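Local coordinates for protein metazoan TIR-STING fusion (Crassostrea gigas, PDB 6WT6) that joins a TIR domain to a STING ligand-binding domain in a single chain and is probably a signalling protein of innate immunity, at residues A[135-138]-A[139-142]; A[89-93]-A[94-98]; A[193-196]-A[197-201]. All blocks are in the same frame, centred on the assembly; numbering follows the deposited sequence.

Contact 1 of 3, residues A[135-138]-A[139-142]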
loop_
_atom_site.group_PDB
_atom_site.type_symbol
_atom_site.label_atom_id
_atom_site.label_comp_id
_atom_site.label_asym_id
_atom_site.label_seq_id
_atom_site.Cartn_x
_atom_site.Cartn_y
_atom_site.Cartn_z
ATOM N N PRO A 135 9.527 9.763 13.861
ATOM C CA PRO A 135 8.642 8.775 14.507
ATOM C C PRO A 135 9.027 7.332 14.207
ATOM O O PRO A 135 9.034 6.505 15.130
ATOM C CB PRO A 135 7.257 9.123 13.938
ATOM C CG PRO A 135 7.342 10.597 13.668
ATOM C CD PRO A 135 8.765 10.864 13.236
ATOM N N PRO A 136 9.346 6.963 12.952
ATOM C CA PRO A 136 9.635 5.537 12.695
ATOM C C PRO A 136 10.844 5.002 13.445
ATOM O O PRO A 136 10.854 3.824 13.825
ATOM C CB PRO A 136 9.852 5.485 11.176
ATOM C CG PRO A 136 9.147 6.682 10.649
ATOM C CD PRO A 136 9.351 7.731 11.689
ATOM N N LEU A 137 11.862 5.829 13.684
ATOM C CA LEU A 137 13.088 5.350 14.312
ATOM C C LEU A 137 13.007 5.310 15.830
ATOM O O LEU A 137 13.785 4.581 16.458
ATOM C CB LEU A 137 14.269 6.223 13.896
ATOM C CG LEU A 137 14.544 6.275 12.397
ATOM C CD1 LEU A 137 15.732 7.181 12.113
ATOM C CD2 LEU A 137 14.777 4.869 11.858
ATOM N N ARG A 138 12.091 6.067 16.433
ATOM C CA ARG A 138 12.076 6.185 17.891
ATOM C C ARG A 138 11.886 4.852 18.608
ATOM O O ARG A 138 12.682 4.549 19.513
ATOM C CB ARG A 138 11.009 7.197 18.319
ATOM C CG ARG A 138 11.226 8.605 17.790
ATOM C CD ARG A 138 10.128 9.547 18.276
ATOM N NE ARG A 138 9.974 10.718 17.415
ATOM C CZ ARG A 138 9.012 11.626 17.552
ATOM N NH1 ARG A 138 8.114 11.498 18.519
ATOM N NH2 ARG A 138 8.946 12.659 16.722
ATOM N N PRO A 139 10.885 4.010 18.275
ATOM C CA PRO A 139 10.654 2.813 19.095
ATOM C C PRO A 139 11.513 1.622 18.701
ATOM O O PRO A 139 11.154 0.478 18.996
ATOM C CB PRO A 139 9.170 2.522 18.853
ATOM C CG PRO A 139 8.966 2.938 17.437
ATOM C CD PRO A 139 9.868 4.132 17.210
ATOM N N LEU A 140 12.647 1.870 18.049
ATOM C CA LEU A 140 13.471 0.802 17.495
ATOM C C LEU A 140 14.597 0.358 18.420
ATOM O O LEU A 140 15.332 -0.567 18.063
ATOM C CB LEU A 140 14.064 1.236 16.151
ATOM C CG LEU A 140 13.085 1.576 15.026
ATOM C CD1 LEU A 140 13.830 1.822 13.726
ATOM C CD2 LEU A 140 12.050 0.473 14.853
ATOM N N THR A 141 14.741 0.980 19.593
ATOM C CA THR A 141 15.849 0.708 20.506
ATOM C C THR A 141 17.183 0.868 19.784
ATOM O O THR A 141 17.775 -0.115 19.327
ATOM C CB THR A 141 15.734 -0.694 21.122
ATOM O OG1 THR A 141 15.962 -1.691 20.117
ATOM C CG2 THR A 141 14.354 -0.901 21.733
ATOM N N CYS A 142 17.664 2.102 19.688
ATOM C CA CYS A 142 18.859 2.420 18.922
ATOM C C CYS A 142 20.113 2.221 19.777
ATOM O O CYS A 142 20.054 1.724 20.905
ATOM C CB CYS A 142 18.765 3.848 18.391
ATOM S SG CYS A 142 17.116 4.361 17.869
#
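Pro135 meets Pro139 through its carbonyl oxygen, with O 3.3 Å from CD of the Pro139 ring. The pair lies in a turn of the TIR domain, in the loop between strand 120-124 and helix 153-159. The backbone of 135-138 coils like a helix, but the bonds that would make it regular are missing. Pro139 has no N-H to give, so the carbonyls of Pro135 and Pro136 face its ring CD instead. Pro136 O also lies 3.4 Å from CG of Leu140, so this oxygen sits against carbon on two residues. Leu137 is the apolar link of the turn. Its CD2 packs on CD1 of Leu140 at 3.7 Å, the two side chains lying at a slant to each other. In both leucines CG stands beside the backbone N, opposite the carbonyl carbon (chi1 -60° and -61°). Both reach Leu120 of strand 120-124, and Leu137 also touches Leu89 and Ile91 of strand 84-91. Leu137 O takes a weak hydrogen bond from Leu140 N at 3.3 Å. Arg138 runs extended from CG to NE, and NE bonds to Leu133 O. Arg138 also packs on Pro139 of the second subunit, and Pro139 on Arg138 of that subunit, so the turn takes part in the dimer contact. At the end of the turn, Cys142 SG comes 3.6 Å from Leu137 O.

Contact 2 of 3, residues A[89-93]-A[94-98]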
loop_
_atom_site.group_PDB
_atom_site.type_symbol
_atom_site.label_atom_id
_atom_site.label_comp_id
_atom_site.label_asym_id
_atom_site.label_seq_id
_atom_site.Cartn_x
_atom_site.Cartn_y
_atom_site.Cartn_z
ATOM N N LEU A 89 22.577 2.894 10.208
ATOM C CA LEU A 89 22.299 4.309 9.991
ATOM C C LEU A 89 23.217 5.142 10.877
ATOM O O LEU A 89 23.190 5.005 12.104
ATOM C CB LEU A 89 20.836 4.635 10.294
ATOM C CG LEU A 89 19.743 3.975 9.450
ATOM C CD1 LEU A 89 18.370 4.417 9.939
ATOM C CD2 LEU A 89 19.916 4.302 7.976
ATOM N N VAL A 90 24.024 6.001 10.256
ATOM C CA VAL A 90 24.911 6.910 10.977
ATOM C C VAL A 90 24.172 8.238 11.115
ATOM O O VAL A 90 24.166 9.061 10.197
ATOM C CB VAL A 90 26.253 7.080 10.265
ATOM C CG1 VAL A 90 27.186 7.944 11.099
ATOM C CG2 VAL A 90 26.880 5.724 9.979
ATOM N N ILE A 91 23.555 8.452 12.272
ATOM C CA ILE A 91 22.659 9.579 12.499
ATOM C C ILE A 91 23.347 10.547 13.453
ATOM O O ILE A 91 23.500 10.260 14.648
ATOM C CB ILE A 91 21.304 9.122 13.051
ATOM C CG1 ILE A 91 20.617 8.193 12.048
ATOM C CG2 ILE A 91 20.431 10.326 13.370
ATOM C CD1 ILE A 91 19.234 7.758 12.469
ATOM N N SER A 92 23.747 11.703 12.926
ATOM C CA SER A 92 24.416 12.752 13.684
ATOM C C SER A 92 23.546 14.005 13.689
ATOM O O SER A 92 22.475 14.007 13.066
ATOM C CB SER A 92 25.791 13.043 13.078
ATOM O OG SER A 92 25.670 13.614 11.785
ATOM N N PRO A 93 23.940 15.079 14.384
ATOM C CA PRO A 93 23.204 16.342 14.212
ATOM C C PRO A 93 23.225 16.851 12.782
ATOM O O PRO A 93 22.223 17.401 12.311
ATOM C CB PRO A 93 23.922 17.299 15.175
ATOM C CG PRO A 93 25.233 16.645 15.478
ATOM C CD PRO A 93 24.928 15.185 15.471
ATOM N N ALA A 94 24.340 16.673 12.073
ATOM C CA ALA A 94 24.424 17.118 10.688
ATOM C C ALA A 94 23.685 16.184 9.740
ATOM O O ALA A 94 23.233 16.620 8.674
ATOM C CB ALA A 94 25.887 17.248 10.261
ATOM N N SER A 95 23.552 14.904 10.104
ATOM C CA SER A 95 22.855 13.958 9.237
ATOM C C SER A 95 21.391 14.332 9.058
ATOM O O SER A 95 20.792 14.017 8.023
ATOM C CB SER A 95 22.967 12.539 9.797
ATOM O OG SER A 95 24.268 12.008 9.615
ATOM N N LEU A 96 20.799 15.004 10.045
ATOM C CA LEU A 96 19.394 15.380 9.942
ATOM C C LEU A 96 19.190 16.599 9.047
ATOM O O LEU A 96 18.108 16.763 8.471
ATOM C CB LEU A 96 18.821 15.639 11.337
ATOM C CG LEU A 96 19.073 14.542 12.376
ATOM C CD1 LEU A 96 18.298 14.808 13.659
ATOM C CD2 LEU A 96 18.727 13.171 11.817
ATOM N N GLN A 97 20.205 17.450 8.909
ATOM C CA GLN A 97 20.086 18.669 8.117
ATOM C C GLN A 97 20.343 18.443 6.635
ATOM O O GLN A 97 20.045 19.331 5.827
ATOM C CB GLN A 97 21.071 19.723 8.629
ATOM C CG GLN A 97 21.317 19.676 10.123
ATOM C CD GLN A 97 20.158 20.230 10.918
ATOM O OE1 GLN A 97 19.515 19.513 11.685
ATOM N NE2 GLN A 97 19.883 21.517 10.740
ATOM N N SER A 98 20.873 17.284 6.263
ATOM C CA SER A 98 21.506 17.108 4.965
ATOM C C SER A 98 20.555 16.673 3.861
ATOM O O SER A 98 21.024 16.446 2.740
ATOM C CB SER A 98 22.627 16.076 5.079
ATOM O OG SER A 98 22.154 14.884 5.681
#
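Ser92 OG is gripped by two groups. It accepts a hydrogen bond from Ser95 N at 3.0 Å, with an N-H...O angle of 141°, and it is also hydrogen-bonded to Asp42 OD2. Its position between the backbone N and the carbonyl carbon (chi1 67°) turns OG toward the first turn of the helix. The same N-H of Ser95 also makes a weak hydrogen bond to Ser92 O. Ser95 OG sits 3.0 Å from Ser92 OG and 3.0 Å from Val90 O. Asp42 OD2 is a further, weak partner of Ser95 OG. Ser92 is thus the N-cap of helix 93-97, and Pro93 opens its first turn. This is the strand-to-helix junction of the TIR fold, where strand 84-91 of the parallel sheet leads into a short helix. The junction also has an apolar part. Ile91 CG2 meets Leu96 CD2 at 3.7 Å, and Ile91 continues onto Met105 and Leu133. Leu96 CG also rests 3.5 Å from Ser92 O. Further on, Gln97 CG lies 3.3 Å from Pro93 O, and the chain bends beyond it at chi2. Ser98 OG gives a 2.8 Å bond to Ser95 O, from above the carbonyl plane.

Contact 3 of 3, residues A[193-196]-A[197-201]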
loop_
_atom_site.group_PDB
_atom_site.type_symbol
_atom_site.label_atom_id
_atom_site.label_comp_id
_atom_site.label_asym_id
_atom_site.label_seq_id
_atom_site.Cartn_x
_atom_site.Cartn_y
_atom_site.Cartn_z
ATOM N N PRO A 193 -16.236 9.371 -12.882
ATOM C CA PRO A 193 -16.741 10.746 -13.076
ATOM C C PRO A 193 -17.930 10.880 -14.013
ATOM O O PRO A 193 -18.824 11.688 -13.736
ATOM C CB PRO A 193 -15.511 11.486 -13.620
ATOM C CG PRO A 193 -14.374 10.787 -12.997
ATOM C CD PRO A 193 -14.763 9.334 -12.961
ATOM N N ASP A 194 -17.982 10.120 -15.105
ATOM C CA ASP A 194 -19.106 10.198 -16.030
ATOM C C ASP A 194 -19.939 8.921 -16.072
ATOM O O ASP A 194 -20.803 8.788 -16.944
ATOM C CB ASP A 194 -18.616 10.552 -17.437
ATOM C CG ASP A 194 -18.301 12.034 -17.593
ATOM O OD1 ASP A 194 -18.810 12.841 -16.783
ATOM O OD2 ASP A 194 -17.550 12.394 -18.527
ATOM N N LEU A 195 -19.719 7.988 -15.141
ATOM C CA LEU A 195 -20.435 6.714 -15.186
ATOM C C LEU A 195 -21.932 6.898 -14.950
ATOM O O LEU A 195 -22.750 6.209 -15.573
ATOM C CB LEU A 195 -19.837 5.745 -14.167
ATOM C CG LEU A 195 -20.418 4.337 -14.020
ATOM C CD1 LEU A 195 -19.303 3.346 -13.729
ATOM C CD2 LEU A 195 -21.444 4.300 -12.899
ATOM N N ASP A 196 -22.311 7.825 -14.060
ATOM C CA ASP A 196 -23.729 8.062 -13.795
ATOM C C ASP A 196 -24.480 8.468 -15.058
ATOM O O ASP A 196 -25.658 8.124 -15.218
ATOM C CB ASP A 196 -23.894 9.129 -12.712
ATOM C CG ASP A 196 -23.359 10.492 -13.137
ATOM O OD1 ASP A 196 -22.406 10.545 -13.946
ATOM O OD2 ASP A 196 -23.895 11.513 -12.653
ATOM N N LYS A 197 -23.823 9.193 -15.966
ATOM C CA LYS A 197 -24.438 9.494 -17.254
ATOM C C LYS A 197 -24.621 8.228 -18.082
ATOM O O LYS A 197 -25.674 8.022 -18.695
ATOM C CB LYS A 197 -23.592 10.512 -18.019
ATOM C CG LYS A 197 -23.440 11.852 -17.326
ATOM C CD LYS A 197 -22.578 12.790 -18.148
ATOM C CE LYS A 197 -22.370 14.111 -17.430
ATOM N NZ LYS A 197 -23.661 14.769 -17.091
ATOM N N THR A 198 -23.601 7.369 -18.115
ATOM C CA THR A 198 -23.702 6.130 -18.878
ATOM C C THR A 198 -24.827 5.252 -18.349
ATOM O O THR A 198 -25.571 4.643 -19.127
ATOM C CB THR A 198 -22.368 5.383 -18.835
ATOM O OG1 THR A 198 -21.315 6.273 -19.230
ATOM C CG2 THR A 198 -22.385 4.190 -19.777
ATOM N N VAL A 199 -24.973 5.190 -17.023
ATOM C CA VAL A 199 -25.992 4.343 -16.410
ATOM C C VAL A 199 -27.385 4.863 -16.736
ATOM O O VAL A 199 -28.283 4.092 -17.099
ATOM C CB VAL A 199 -25.761 4.251 -14.891
ATOM C CG1 VAL A 199 -26.951 3.602 -14.201
ATOM C CG2 VAL A 199 -24.494 3.472 -14.604
ATOM N N ARG A 200 -27.587 6.177 -16.617
ATOM C CA ARG A 200 -28.897 6.748 -16.908
ATOM C C ARG A 200 -29.288 6.546 -18.363
ATOM O O ARG A 200 -30.472 6.359 -18.664
ATOM C CB ARG A 200 -28.918 8.234 -16.552
ATOM C CG ARG A 200 -28.817 8.504 -15.062
ATOM C CD ARG A 200 -29.218 9.926 -14.728
ATOM N NE ARG A 200 -28.394 10.909 -15.425
ATOM C CZ ARG A 200 -27.315 11.488 -14.908
ATOM N NH1 ARG A 200 -26.916 11.189 -13.679
ATOM N NH2 ARG A 200 -26.634 12.373 -15.625
ATOM N N GLN A 201 -28.319 6.579 -19.281
ATOM C CA GLN A 201 -28.635 6.309 -20.678
ATOM C C GLN A 201 -29.062 4.860 -20.867
ATOM O O GLN A 201 -30.037 4.578 -21.573
ATOM C CB GLN A 201 -27.442 6.637 -21.573
ATOM C CG GLN A 201 -27.658 6.247 -23.025
ATOM C CD GLN A 201 -26.476 6.595 -23.907
ATOM O OE1 GLN A 201 -26.045 7.748 -23.967
ATOM N NE2 GLN A 201 -25.944 5.595 -24.604
#
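Asp196 and Arg200 form a salt bridge one turn apart on helix 176-204 of the STING ligand-binding domain. Arg200 NH1 donates to Asp196 OD2 at 3.2 Å, with an N-H...O angle of 150°. The two side chains lie alongside each other, yet their flat groups are nearly perpendicular, 84° apart. NH1 meets OD2 from above the carboxylate plane. Asp196 CG lies between its backbone N and carbonyl carbon (chi1 64°), which brings the carboxylate close to the next peptide, and OD1 takes a weak bond from Lys197 N at 2.8 Å. The Arg200 chain bends at chi3, and Asp196 O lies over one face of the guanidinium. NH1 has a further, long and weak ion pair with Glu214 on strand 212-221. On the buried side Leu195 CD2 packs on Val199 CG2 at 3.6 Å. Leu195 reaches Leu216, and Val199 reaches Met212 and Leu243, so the helix is seated against strands 212-221 and 238-243. Behind these side chains stand the backbone bonds of the helix. Val199 N donates to Leu195 O at 2.8 Å, and Arg200 N to Asp196 O at 3.1 Å. Asp194 O, at the kink where the nitrogens of 193 and 194 lack a bond to the preceding turn, takes three weak bonds within this stretch. Its partners are Lys197 N, Thr198 N and Thr198 OG1, the last at 3.4 Å.

Overall arrangement
Contacts 1 and 2 belong to the TIR domain and touch each other. Contact 1 leans with an aliphatic side chain on the strand from which contact 2 starts. Contact 3 lies in the STING ligand-binding domain, on the opposite side of the chain's centre. Its centre is about 49 Å from that of contact 1 and 54 Å from that of contact 2. All three mix buried and exposed residues. Contact 2 has the largest share of buried ones, and its chemistry is serine hydroxyls at a helix start. Contact 1 relies on prolines and leucines and also meets the second subunit. Contact 3 is a helix with a charged pair on one side and aliphatic packing on another.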